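Local coordinates for putative exported protein (Bordetella pertussis, PDB 2DVZ) that probably serves as the periplasmic solute receptor of a tripartite tricarboxylate-type transporter, closing its two-lobed cleft on glutamate, at residues V89-R94 and T151-L157; V84-A88 and P99-I103; A213-P217 and L237-V241; F133-K138 and F162-T168. One frame throughout, in Å; residues are numbered along the deposited sequence.

Interaction 1: residues V89-R94 and T151-L157; sequences VNPACR and TCGVLHL. With GLU (glutamic acid), chain G.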
loop_
_atom_site.group_PDB
_atom_site.type_symbol
_atom_site.label_atom_id
_atom_site.label_comp_id
_atom_site.label_asym_id
_atom_site.label_seq_id
_atom_site.Cartn_x
_atom_site.Cartn_y
_atom_site.Cartn_z
ATOM N N VAL A 89 -7.265 5.905 -4.908
ATOM C CA VAL A 89 -6.505 6.957 -5.590
ATOM C C VAL A 89 -6.611 6.836 -7.107
ATOM O O VAL A 89 -6.786 7.839 -7.788
ATOM C CB VAL A 89 -5.004 7.036 -5.130
ATOM C CG1 VAL A 89 -4.332 8.317 -5.663
ATOM C CG2 VAL A 89 -4.883 6.969 -3.627
ATOM N N ASN A 90 -6.484 5.630 -7.640
ATOM C CA ASN A 90 -6.669 5.443 -9.085
ATOM C C ASN A 90 -7.993 5.940 -9.656
ATOM O O ASN A 90 -8.002 6.601 -10.695
ATOM C CB ASN A 90 -6.430 4.001 -9.500
ATOM C CG ASN A 90 -5.290 3.878 -10.463
ATOM O OD1 ASN A 90 -5.334 4.437 -11.557
ATOM N ND2 ASN A 90 -4.259 3.153 -10.076
ATOM N N PRO A 91 -9.121 5.556 -9.019
ATOM C CA PRO A 91 -10.423 6.157 -9.234
ATOM C C PRO A 91 -10.399 7.680 -9.255
ATOM O O PRO A 91 -11.006 8.263 -10.139
ATOM C CB PRO A 91 -11.224 5.633 -8.034
ATOM C CG PRO A 91 -10.677 4.299 -7.822
ATOM C CD PRO A 91 -9.218 4.410 -8.083
ATOM N N ALA A 92 -9.717 8.312 -8.296
ATOM C CA ALA A 92 -9.655 9.776 -8.213
ATOM C C ALA A 92 -8.708 10.398 -9.265
ATOM O O ALA A 92 -8.948 11.518 -9.746
ATOM C CB ALA A 92 -9.288 10.234 -6.783
ATOM N N CYS A 93 -7.659 9.658 -9.631
ATOM C CA CYS A 93 -6.671 10.079 -10.615
ATOM C C CYS A 93 -7.198 9.972 -12.056
ATOM O O CYS A 93 -6.829 10.789 -12.929
ATOM C CB CYS A 93 -5.419 9.206 -10.472
ATOM S SG CYS A 93 -3.959 9.660 -11.478
ATOM N N ARG A 94 -8.032 8.953 -12.312
ATOM C CA ARG A 94 -8.538 8.681 -13.657
ATOM C C ARG A 94 -10.058 8.512 -13.648
ATOM O O ARG A 94 -10.544 7.425 -13.971
ATOM C CB ARG A 94 -7.910 7.408 -14.205
ATOM C CG ARG A 94 -6.452 7.502 -14.557
ATOM C CD ARG A 94 -5.928 6.102 -14.806
ATOM N NE ARG A 94 -6.462 5.521 -16.036
ATOM C CZ ARG A 94 -6.116 4.349 -16.559
ATOM N NH1 ARG A 94 -5.231 3.566 -15.948
ATOM N NH2 ARG A 94 -6.679 3.951 -17.709
ATOM N N THR A 151 2.006 6.428 -11.016
ATOM C CA THR A 151 1.395 7.737 -11.197
ATOM C C THR A 151 0.031 7.954 -10.549
ATOM O O THR A 151 -0.270 9.084 -10.107
ATOM C CB THR A 151 1.320 8.120 -12.684
ATOM O OG1 THR A 151 2.663 8.230 -13.176
ATOM C CG2 THR A 151 0.557 9.460 -12.883
ATOM N N CYS A 152 -0.804 6.927 -10.508
ATOM C CA CYS A 152 -2.139 7.112 -9.951
ATOM C C CYS A 152 -2.307 6.385 -8.610
ATOM O O CYS A 152 -3.433 6.134 -8.148
ATOM C CB CYS A 152 -3.203 6.694 -10.989
ATOM S SG CYS A 152 -3.365 7.922 -12.351
ATOM N N GLY A 153 -1.170 6.077 -7.987
ATOM C CA GLY A 153 -1.126 5.321 -6.768
ATOM C C GLY A 153 -1.030 6.198 -5.545
ATOM O O GLY A 153 -0.754 7.405 -5.648
ATOM N N VAL A 154 -1.239 5.568 -4.374
ATOM C CA VAL A 154 -1.179 6.272 -3.101
ATOM C C VAL A 154 0.164 6.925 -2.755
ATOM O O VAL A 154 0.197 7.900 -2.021
ATOM C CB VAL A 154 -1.711 5.384 -1.909
ATOM C CG1 VAL A 154 -0.788 4.283 -1.607
ATOM C CG2 VAL A 154 -1.936 6.245 -0.679
ATOM N N LEU A 155 1.269 6.402 -3.265
ATOM C CA LEU A 155 2.564 6.945 -2.900
ATOM C C LEU A 155 2.904 8.191 -3.722
ATOM O O LEU A 155 3.584 9.061 -3.219
ATOM C CB LEU A 155 3.653 5.848 -2.953
ATOM C CG LEU A 155 3.304 4.645 -2.042
ATOM C CD1 LEU A 155 4.186 3.487 -2.334
ATOM C CD2 LEU A 155 3.365 5.036 -0.551
ATOM N N HIS A 156 2.404 8.281 -4.967
ATOM C CA HIS A 156 2.444 9.523 -5.745
ATOM C C HIS A 156 1.582 10.584 -5.052
ATOM O O HIS A 156 1.983 11.719 -4.897
ATOM C CB HIS A 156 1.992 9.310 -7.226
ATOM C CG HIS A 156 2.070 10.568 -8.072
ATOM N ND1 HIS A 156 1.282 10.778 -9.189
ATOM C CD2 HIS A 156 2.818 11.692 -7.933
ATOM C CE1 HIS A 156 1.552 11.965 -9.705
ATOM N NE2 HIS A 156 2.482 12.540 -8.973
ATOM N N LEU A 157 0.385 10.222 -4.632
ATOM C CA LEU A 157 -0.442 11.159 -3.873
ATOM C C LEU A 157 0.219 11.559 -2.534
ATOM O O LEU A 157 0.187 12.721 -2.142
ATOM C CB LEU A 157 -1.859 10.581 -3.665
ATOM C CG LEU A 157 -2.834 11.552 -2.981
ATOM C CD1 LEU A 157 -3.045 12.841 -3.858
ATOM C CD2 LEU A 157 -4.137 10.859 -2.688
HETATM N N GLU G . 1.487 1.792 -3.533
HETATM C CA GLU G . 0.795 0.515 -3.272
HETATM C C GLU G . -0.301 0.662 -2.230
HETATM O O GLU G . -0.297 0.095 -1.132
HETATM C CB GLU G . 1.797 -0.590 -2.951
HETATM C CG GLU G . 3.004 -0.575 -3.906
HETATM C CD GLU G . 3.619 -1.924 -4.139
HETATM O OE1 GLU G . 3.083 -2.895 -3.566
HETATM O OE2 GLU G . 4.630 -2.030 -4.921
HETATM O OXT GLU G . -1.291 1.353 -2.520
#
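The backbone bond from C93 N to V89 O, 2.7 Å long, belongs to the last turn of helix 84-93, and both of its residues press on C152. The protein has a periplasmic-binding-protein fold, and in it the C93-C152 disulfide ties this helix to the turn leading into helix 154-166. C93 sends its sulfur anti to the backbone N (chi1 -173°), toward C152, and the bridge draws C93 CB and C152 CB to within 3.4 Å of each other. C152 O lies 3.4 Å from V89 CG1. R94 CG lies alongside C152 SG at 3.8 Å, while the guanidinium of R94 turns off to a salt bridge with D97. N90 lays its amide group beside C152 CB, with OD1 nearest, and its ND2 bonds to A60 O. V89 splits its two methyls: CG1 meets L157 CB at 3.9 Å, whereas CG2 rests on V154 CA, the two valine side chains set crosswise. G153 is the N-cap residue of helix 154-166, and V154 N, in the first turn, donates to S85 OG, a hydroxyl that also binds the ligand. V154 and L155 line the glutamate pocket. L155 CD1 is near the ligand's amino nitrogen, and V154 CG1 comes within 3.1 Å of the ligand's OXT.

Interaction 2: residues V84-A88 and P99-I103; sequences VSTMA and PYDPI. With GLU (glutamic acid), chain G.
Y100 reaches the helical backbone at T86 with its ring edge-on: the carbonyl oxygen of T86 lies near the ring plane, and the side chain of T86 stands nearly perpendicular to that of Y100. The bond from Y100 OH to T86 O is 2.6 Å long. It arrives in the carbonyl plane, on a lone pair, with 116° at the carbonyl oxygen. The helix widens to a pi-type turn at 85-88; N90 N probably bonds S85 O and P91 has no N-H, consistent with T86 O turning to the tyrosine hydroxyl. One residue on, the ring of P102 presses on the backbone of M87, with P102 CB 3.3 Å from M87 O. M87, a selenomethionine, starts off away from the loop, but bends at chi2 (-64°) and chi3 (94°) bring its end back. M87 CE then lies 4.0 Å from P102 CB, the two side chains running antiparallel alongside each other. D101 shapes the loop as an Asx turn, its OD1 accepting from I103 N. At the front of the same helix, S85 grips the ligand's OXT twice: S85 OG donates to it at 2.8 Å and S85 N at 3.2 Å. The first turn of helix 84-93 thus binds the ligand's carboxylate in the glutamate cleft of a periplasmic-binding-protein fold.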
loop_
_atom_site.group_PDB
_atom_site.type_symbol
_atom_site.label_atom_id
_atom_site.label_comp_id
_atom_site.label_asym_id
_atom_site.label_seq_id
_atom_site.Cartn_x
_atom_site.Cartn_y
_atom_site.Cartn_z
ATOM N N VAL A 84 -4.829 0.837 -1.275
ATOM C CA VAL A 84 -5.384 2.179 -1.344
ATOM C C VAL A 84 -5.212 2.783 -2.751
ATOM O O VAL A 84 -6.016 3.611 -3.172
ATOM C CB VAL A 84 -4.873 3.120 -0.178
ATOM C CG1 VAL A 84 -5.475 4.506 -0.321
ATOM C CG2 VAL A 84 -5.264 2.559 1.190
ATOM N N SER A 85 -4.166 2.384 -3.470
ATOM C CA SER A 85 -3.974 2.828 -4.841
ATOM C C SER A 85 -5.170 2.383 -5.687
ATOM O O SER A 85 -5.775 3.178 -6.398
ATOM C CB SER A 85 -2.669 2.269 -5.430
ATOM O OG SER A 85 -1.539 2.897 -4.830
ATOM N N THR A 86 -5.525 1.114 -5.565
ATOM C CA THR A 86 -6.541 0.520 -6.454
ATOM C C THR A 86 -7.982 0.821 -6.022
ATOM O O THR A 86 -8.873 0.911 -6.859
ATOM C CB THR A 86 -6.297 -0.998 -6.683
ATOM O OG1 THR A 86 -6.209 -1.670 -5.419
ATOM C CG2 THR A 86 -4.994 -1.228 -7.476
HETATM N N MSE A 87 -8.184 1.037 -4.732
HETATM C CA MSE A 87 -9.518 1.243 -4.186
HETATM C C MSE A 87 -9.958 2.706 -4.169
HETATM O O MSE A 87 -11.144 3.006 -4.209
HETATM C CB MSE A 87 -9.638 0.620 -2.772
HETATM C CG MSE A 87 -9.531 -0.916 -2.715
HETATM SE SE MSE A 87 -11.011 -1.802 -3.683
HETATM C CE MSE A 87 -10.141 -2.057 -5.450
ATOM N N ALA A 88 -8.993 3.611 -4.139
ATOM C CA ALA A 88 -9.264 5.013 -3.812
ATOM C C ALA A 88 -8.583 6.026 -4.738
ATOM O O ALA A 88 -9.238 6.923 -5.268
ATOM C CB ALA A 88 -8.856 5.285 -2.341
ATOM N N PRO A 99 -11.084 1.582 -16.043
ATOM C CA PRO A 99 -11.922 0.438 -16.439
ATOM C C PRO A 99 -12.592 -0.397 -15.319
ATOM O O PRO A 99 -13.075 -1.512 -15.594
ATOM C CB PRO A 99 -10.950 -0.460 -17.204
ATOM C CG PRO A 99 -9.704 0.356 -17.362
ATOM C CD PRO A 99 -9.662 1.283 -16.230
ATOM N N TYR A 100 -12.627 0.107 -14.083
ATOM C CA TYR A 100 -13.318 -0.591 -13.009
ATOM C C TYR A 100 -13.844 0.440 -12.023
ATOM O O TYR A 100 -13.343 1.532 -11.972
ATOM C CB TYR A 100 -12.399 -1.625 -12.322
ATOM C CG TYR A 100 -11.246 -1.018 -11.534
ATOM C CD1 TYR A 100 -11.409 -0.668 -10.203
ATOM C CD2 TYR A 100 -10.009 -0.789 -12.133
ATOM C CE1 TYR A 100 -10.359 -0.106 -9.460
ATOM C CE2 TYR A 100 -8.956 -0.232 -11.416
ATOM C CZ TYR A 100 -9.138 0.115 -10.082
ATOM O OH TYR A 100 -8.125 0.680 -9.370
ATOM N N ASP A 101 -14.903 0.095 -11.305
ATOM C CA ASP A 101 -15.409 0.868 -10.186
ATOM C C ASP A 101 -14.972 0.042 -8.958
ATOM O O ASP A 101 -15.385 -1.101 -8.821
ATOM C CB ASP A 101 -16.941 0.996 -10.298
ATOM C CG ASP A 101 -17.581 1.861 -9.196
ATOM O OD1 ASP A 101 -17.189 1.840 -7.987
ATOM O OD2 ASP A 101 -18.553 2.551 -9.570
ATOM N N PRO A 102 -14.087 0.608 -8.097
ATOM C CA PRO A 102 -13.562 -0.148 -6.952
ATOM C C PRO A 102 -14.665 -0.709 -6.041
ATOM O O PRO A 102 -14.515 -1.776 -5.451
ATOM C CB PRO A 102 -12.702 0.902 -6.191
ATOM C CG PRO A 102 -13.227 2.249 -6.682
ATOM C CD PRO A 102 -13.543 1.986 -8.129
ATOM N N ILE A 103 -15.762 0.019 -5.932
ATOM C CA ILE A 103 -16.808 -0.345 -4.973
ATOM C C ILE A 103 -17.846 -1.298 -5.581
ATOM O O ILE A 103 -18.169 -2.318 -4.976
ATOM C CB ILE A 103 -17.408 0.909 -4.269
ATOM C CG1 ILE A 103 -16.301 1.612 -3.452
ATOM C CG2 ILE A 103 -18.670 0.548 -3.393
ATOM C CD1 ILE A 103 -16.623 3.023 -2.977
HETATM N N GLU G . 1.487 1.792 -3.533
HETATM C CA GLU G . 0.795 0.515 -3.272
HETATM C C GLU G . -0.301 0.662 -2.230
HETATM O O GLU G . -0.297 0.095 -1.132
HETATM C CB GLU G . 1.797 -0.590 -2.951
HETATM C CG GLU G . 3.004 -0.575 -3.906
HETATM C CD GLU G . 3.619 -1.924 -4.139
HETATM O OE1 GLU G . 3.083 -2.895 -3.566
HETATM O OE2 GLU G . 4.630 -2.030 -4.921
HETATM O OXT GLU G . -1.291 1.353 -2.520
#

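Interaction 3: residues A213-P217 and L237-V241; sequences AIAWP and LNQPV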
loop_
_atom_site.group_PDB
_atom_site.type_symbol
_atom_site.label_atom_id
_atom_site.label_comp_id
_atom_site.label_asym_id
_atom_site.label_seq_id
_atom_site.Cartn_x
_atom_site.Cartn_y
_atom_site.Cartn_z
ATOM N N ALA A 213 10.150 9.996 8.572
ATOM C CA ALA A 213 8.875 9.954 9.299
ATOM C C ALA A 213 8.082 8.739 8.835
ATOM O O ALA A 213 8.298 8.246 7.745
ATOM C CB ALA A 213 8.069 11.222 9.056
ATOM N N ILE A 214 7.173 8.253 9.667
ATOM C CA ILE A 214 6.271 7.156 9.304
ATOM C C ILE A 214 4.853 7.690 9.455
ATOM O O ILE A 214 4.624 8.615 10.261
ATOM C CB ILE A 214 6.454 5.836 10.166
ATOM C CG1 ILE A 214 6.273 6.095 11.670
ATOM C CG2 ILE A 214 7.779 5.148 9.878
ATOM C CD1 ILE A 214 6.074 4.804 12.491
ATOM N N ALA A 215 3.925 7.159 8.661
ATOM C CA ALA A 215 2.500 7.473 8.857
ATOM C C ALA A 215 1.809 6.349 9.682
ATOM O O ALA A 215 1.613 5.243 9.221
ATOM C CB ALA A 215 1.789 7.759 7.533
ATOM N N TRP A 216 1.504 6.650 10.930
ATOM C CA TRP A 216 1.103 5.647 11.909
ATOM C C TRP A 216 0.650 6.400 13.161
ATOM O O TRP A 216 1.044 7.555 13.370
ATOM C CB TRP A 216 2.275 4.714 12.211
ATOM C CG TRP A 216 1.907 3.372 12.758
ATOM C CD1 TRP A 216 2.278 2.842 13.981
ATOM C CD2 TRP A 216 1.109 2.355 12.110
ATOM N NE1 TRP A 216 1.772 1.569 14.123
ATOM C CE2 TRP A 216 1.050 1.245 12.995
ATOM C CE3 TRP A 216 0.450 2.275 10.879
ATOM C CZ2 TRP A 216 0.346 0.072 12.679
ATOM C CZ3 TRP A 216 -0.267 1.132 10.571
ATOM C CH2 TRP A 216 -0.302 0.035 11.463
ATOM N N PRO A 217 -0.226 5.783 13.973
ATOM C CA PRO A 217 -0.615 6.483 15.209
ATOM C C PRO A 217 0.520 6.715 16.187
ATOM O O PRO A 217 0.508 7.683 16.898
ATOM C CB PRO A 217 -1.707 5.556 15.827
ATOM C CG PRO A 217 -2.204 4.730 14.687
ATOM C CD PRO A 217 -0.977 4.526 13.793
ATOM N N LEU A 237 -0.620 14.561 7.328
ATOM C CA LEU A 237 0.132 13.577 6.554
ATOM C C LEU A 237 0.177 12.209 7.235
ATOM O O LEU A 237 0.627 11.251 6.653
ATOM C CB LEU A 237 1.540 14.113 6.261
ATOM C CG LEU A 237 1.660 15.418 5.440
ATOM C CD1 LEU A 237 3.146 15.784 5.250
ATOM C CD2 LEU A 237 0.932 15.395 4.056
ATOM N N ASN A 238 -0.330 12.119 8.461
ATOM C CA ASN A 238 -0.192 10.914 9.249
ATOM C C ASN A 238 -1.263 9.850 8.962
ATOM O O ASN A 238 -1.888 9.319 9.880
ATOM C CB ASN A 238 -0.154 11.299 10.738
ATOM C CG ASN A 238 0.507 10.255 11.589
ATOM O OD1 ASN A 238 1.399 9.513 11.121
ATOM N ND2 ASN A 238 0.084 10.177 12.865
ATOM N N GLN A 239 -1.430 9.522 7.678
ATOM C CA GLN A 239 -2.436 8.561 7.186
ATOM C C GLN A 239 -1.821 7.217 6.757
ATOM O O GLN A 239 -1.073 7.137 5.790
ATOM C CB GLN A 239 -3.233 9.160 6.026
ATOM C CG GLN A 239 -4.009 10.405 6.406
ATOM C CD GLN A 239 -5.295 10.122 7.242
ATOM O OE1 GLN A 239 -5.623 8.952 7.582
ATOM N NE2 GLN A 239 -6.014 11.218 7.596
ATOM N N PRO A 240 -2.108 6.151 7.496
ATOM C CA PRO A 240 -1.657 4.855 6.995
ATOM C C PRO A 240 -2.526 4.308 5.860
ATOM O O PRO A 240 -3.541 4.913 5.466
ATOM C CB PRO A 240 -1.753 3.959 8.217
ATOM C CG PRO A 240 -2.707 4.655 9.161
ATOM C CD PRO A 240 -2.780 6.080 8.805
ATOM N N VAL A 241 -2.105 3.159 5.352
ATOM C CA VAL A 241 -2.842 2.413 4.333
ATOM C C VAL A 241 -3.255 1.031 4.907
ATOM O O VAL A 241 -3.254 0.824 6.145
ATOM C CB VAL A 241 -2.021 2.316 3.005
ATOM C CG1 VAL A 241 -1.747 3.692 2.462
ATOM C CG2 VAL A 241 -0.718 1.490 3.158
#
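N238 holds the backbone of W216 by both ends of its side-chain amide. W216 N donates to N238 OD1 at 2.9 Å and 159°, and N238 ND2 gives a bond of 2.8 Å back to W216 O, less straight at 136°. Each donor stands above the plane of the carbonyl it meets, by about 40°, so the amide meets the backbone tilted, not flat against it. CG lies anti to the backbone N of N238, which carries the amide across to W216; the two bonds together fix its rotation. N238 is also the centre of an inverse gamma turn. Next to this pair A215 turns its methyl into the bend, where A215 CB lies 3.4 Å from Q239 O and also near L237 O. Further out P240 CB touches the indole of W216 at its edge, 3.8 Å from W216 CE3, the two side chains crossing at about a right angle. P217 CD sits over the rim of one face of the indole. Strand 210-215 runs antiparallel to strand 106-121, A215 bonding N117; V241 opens strand 241-248 on that same partner by bonding T115. L237 packs on S161, F162 and A165 of helix 154-166.

Interaction 4: residues F133-K138 and F162-T168; sequences FLEELK and FKMATGT. With CD (cadmium ion), chain D; CD (cadmium ion), chain E.
F162 points at helix 130-138 and meets F133, L134 and L137 with the far side of its ring. Its helix, 154-166, is the helix of a beta-alpha-beta unit joining the parallel strands 145-148 and 171-174; the short helical segments 133-138 and 162-166 cross at -94°, their axes 12.2 Å apart. F162 CZ comes within 3.5 Å of F133 CE1, the rings turned 48° to each other. L137 CD1 approaches F162 at the ring edge, near its plane, whereas F194 makes an edge-to-face pair with F162. A turn later T166 lays CG2 over the centre of the F162 ring, and T166 CB rests 3.8 Å from L134 CD2. A chi1 of 62° turns T166 OG1 back along its own helix, where it donates to F162 O; T166 N reaches that oxygen from the opposite face. G167, with positive phi, takes the chain out of the helix. T168 then donates from OG1 to T166 OG1 and presses T168 CG2 on L137 CB at 3.8 Å. E135 and E136 each bind a cadmium ion through OE1, away from this packing. K138, extended beyond CG, brings its amine alongside the helix end, where a water accepts from K138 NZ at 2.7 Å and donates to T166 O.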
loop_
_atom_site.group_PDB
_atom_site.type_symbol
_atom_site.label_atom_id
_atom_site.label_comp_id
_atom_site.label_asym_id
_atom_site.label_seq_id
_atom_site.Cartn_x
_atom_site.Cartn_y
_atom_site.Cartn_z
ATOM N N PHE A 133 15.687 17.766 7.147
ATOM C CA PHE A 133 15.146 17.226 5.922
ATOM C C PHE A 133 14.380 18.313 5.127
ATOM O O PHE A 133 14.712 18.629 3.985
ATOM C CB PHE A 133 14.280 16.008 6.304
ATOM C CG PHE A 133 13.592 15.338 5.146
ATOM C CD1 PHE A 133 12.230 15.026 5.232
ATOM C CD2 PHE A 133 14.298 15.008 3.964
ATOM C CE1 PHE A 133 11.573 14.371 4.163
ATOM C CE2 PHE A 133 13.644 14.362 2.875
ATOM C CZ PHE A 133 12.289 14.035 2.986
ATOM N N LEU A 134 13.393 18.914 5.771
ATOM C CA LEU A 134 12.697 20.057 5.217
ATOM C C LEU A 134 13.607 21.229 4.855
ATOM O O LEU A 134 13.493 21.756 3.773
ATOM C CB LEU A 134 11.597 20.511 6.190
ATOM C CG LEU A 134 10.428 19.548 6.411
ATOM C CD1 LEU A 134 9.293 20.320 7.043
ATOM C CD2 LEU A 134 9.979 18.947 5.073
ATOM N N GLU A 135 14.492 21.634 5.765
ATOM C CA GLU A 135 15.461 22.686 5.503
ATOM C C GLU A 135 16.211 22.458 4.203
ATOM O O GLU A 135 16.164 23.326 3.327
ATOM C CB GLU A 135 16.433 22.830 6.654
ATOM C CG GLU A 135 15.859 23.647 7.783
ATOM C CD GLU A 135 16.561 23.431 9.098
ATOM O OE1 GLU A 135 17.727 23.018 9.069
ATOM O OE2 GLU A 135 15.950 23.674 10.164
ATOM N N GLU A 136 16.879 21.301 4.085
ATOM C CA GLU A 136 17.603 20.879 2.865
ATOM C C GLU A 136 16.750 20.962 1.565
ATOM O O GLU A 136 17.224 21.465 0.534
ATOM C CB GLU A 136 18.174 19.460 3.068
ATOM C CG GLU A 136 18.823 18.767 1.845
ATOM C CD GLU A 136 20.079 19.456 1.283
ATOM O OE1 GLU A 136 20.719 20.277 1.991
ATOM O OE2 GLU A 136 20.449 19.165 0.108
ATOM N N LEU A 137 15.511 20.481 1.618
ATOM C CA LEU A 137 14.614 20.520 0.440
ATOM C C LEU A 137 14.200 21.942 0.069
ATOM O O LEU A 137 14.039 22.247 -1.100
ATOM C CB LEU A 137 13.346 19.690 0.688
ATOM C CG LEU A 137 13.462 18.180 0.910
ATOM C CD1 LEU A 137 12.061 17.609 1.068
ATOM C CD2 LEU A 137 14.214 17.469 -0.244
ATOM N N LYS A 138 14.052 22.804 1.077
ATOM C CA LYS A 138 13.651 24.179 0.881
ATOM C C LYS A 138 14.750 24.992 0.233
ATOM O O LYS A 138 14.457 25.911 -0.551
ATOM C CB LYS A 138 13.183 24.821 2.190
ATOM C CG LYS A 138 11.749 24.435 2.508
ATOM C CD LYS A 138 11.336 24.813 3.931
ATOM C CE LYS A 138 9.923 24.271 4.248
ATOM N NZ LYS A 138 9.556 24.530 5.690
ATOM N N PHE A 162 2.744 15.716 0.583
ATOM C CA PHE A 162 3.900 16.149 1.329
ATOM C C PHE A 162 4.410 17.517 0.849
ATOM O O PHE A 162 4.685 18.433 1.644
ATOM C CB PHE A 162 4.979 15.068 1.167
ATOM C CG PHE A 162 6.274 15.392 1.843
ATOM C CD1 PHE A 162 6.534 14.907 3.116
ATOM C CD2 PHE A 162 7.225 16.203 1.222
ATOM C CE1 PHE A 162 7.706 15.197 3.750
ATOM C CE2 PHE A 162 8.421 16.503 1.858
ATOM C CZ PHE A 162 8.668 15.988 3.128
ATOM N N LYS A 163 4.577 17.621 -0.468
ATOM C CA LYS A 163 5.002 18.843 -1.139
ATOM C C LYS A 163 4.087 20.014 -0.764
ATOM O O LYS A 163 4.556 21.073 -0.369
ATOM C CB LYS A 163 5.006 18.616 -2.663
ATOM C CG LYS A 163 6.166 17.794 -3.085
ATOM C CD LYS A 163 6.066 17.276 -4.499
ATOM C CE LYS A 163 6.008 18.388 -5.518
ATOM N NZ LYS A 163 6.052 17.734 -6.868
HETATM N N MSE A 164 2.783 19.800 -0.872
HETATM C CA MSE A 164 1.814 20.837 -0.592
HETATM C C MSE A 164 1.828 21.310 0.878
HETATM O O MSE A 164 1.722 22.511 1.174
HETATM C CB MSE A 164 0.424 20.311 -1.014
HETATM C CG MSE A 164 -0.739 21.321 -0.901
HETATM SE SE MSE A 164 -0.439 22.878 -2.072
HETATM C CE MSE A 164 -0.743 22.032 -3.843
ATOM N N ALA A 165 1.951 20.360 1.797
ATOM C CA ALA A 165 1.842 20.652 3.227
ATOM C C ALA A 165 3.108 21.273 3.770
ATOM O O ALA A 165 3.047 22.063 4.713
ATOM C CB ALA A 165 1.500 19.401 4.018
ATOM N N THR A 166 4.246 20.903 3.189
ATOM C CA THR A 166 5.535 21.341 3.704
ATOM C C THR A 166 6.061 22.481 2.855
ATOM O O THR A 166 7.016 23.107 3.229
ATOM C CB THR A 166 6.606 20.187 3.791
ATOM O OG1 THR A 166 6.865 19.664 2.481
ATOM C CG2 THR A 166 6.157 19.037 4.676
ATOM N N GLY A 167 5.449 22.785 1.718
ATOM C CA GLY A 167 6.006 23.827 0.862
ATOM C C GLY A 167 7.357 23.421 0.277
ATOM O O GLY A 167 8.319 24.203 0.272
ATOM N N THR A 168 7.436 22.184 -0.208
ATOM C CA THR A 168 8.632 21.715 -0.865
ATOM C C THR A 168 8.326 21.387 -2.318
ATOM O O THR A 168 7.151 21.326 -2.707
ATOM C CB THR A 168 9.284 20.536 -0.100
ATOM O OG1 THR A 168 8.306 19.524 0.106
ATOM C CG2 THR A 168 9.845 21.002 1.300
HETATM CD CD CD D . 19.379 22.134 10.646
HETATM CD CD CD E . 22.583 21.583 1.731
HETATM O O HOH W 1 22.956 20.508 -0.216
HETATM O O HOH W 2 7.206 23.385 6.349
HETATM O O HOH W 3 17.973 20.296 11.874
HETATM O O HOH W 4 22.190 23.029 4.066
HETATM O O HOH W 5 24.407 20.173 2.690
#

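Interactions 1 and 2 share helix 84-93, lie about 10 Å apart between centres and touch beside the glutamate; their segments alternate along the chain. Interaction 1 also shares helix 154-166 with interaction 4, and their segments alternate too, although those centres are about 21 Å apart and the two do not touch. Interaction 3, latest in sequence, touches all the others: V241 packs on V84 and V154, and L237 reaches interaction 4. Interactions 2 and 4 lie farthest apart, about 29 Å between centres. The glutamate cleft is thus flanked by helix 84-93, joined by a disulfide to the turn that leads into helix 154-166, with contacts continuing through that helix to its distant end.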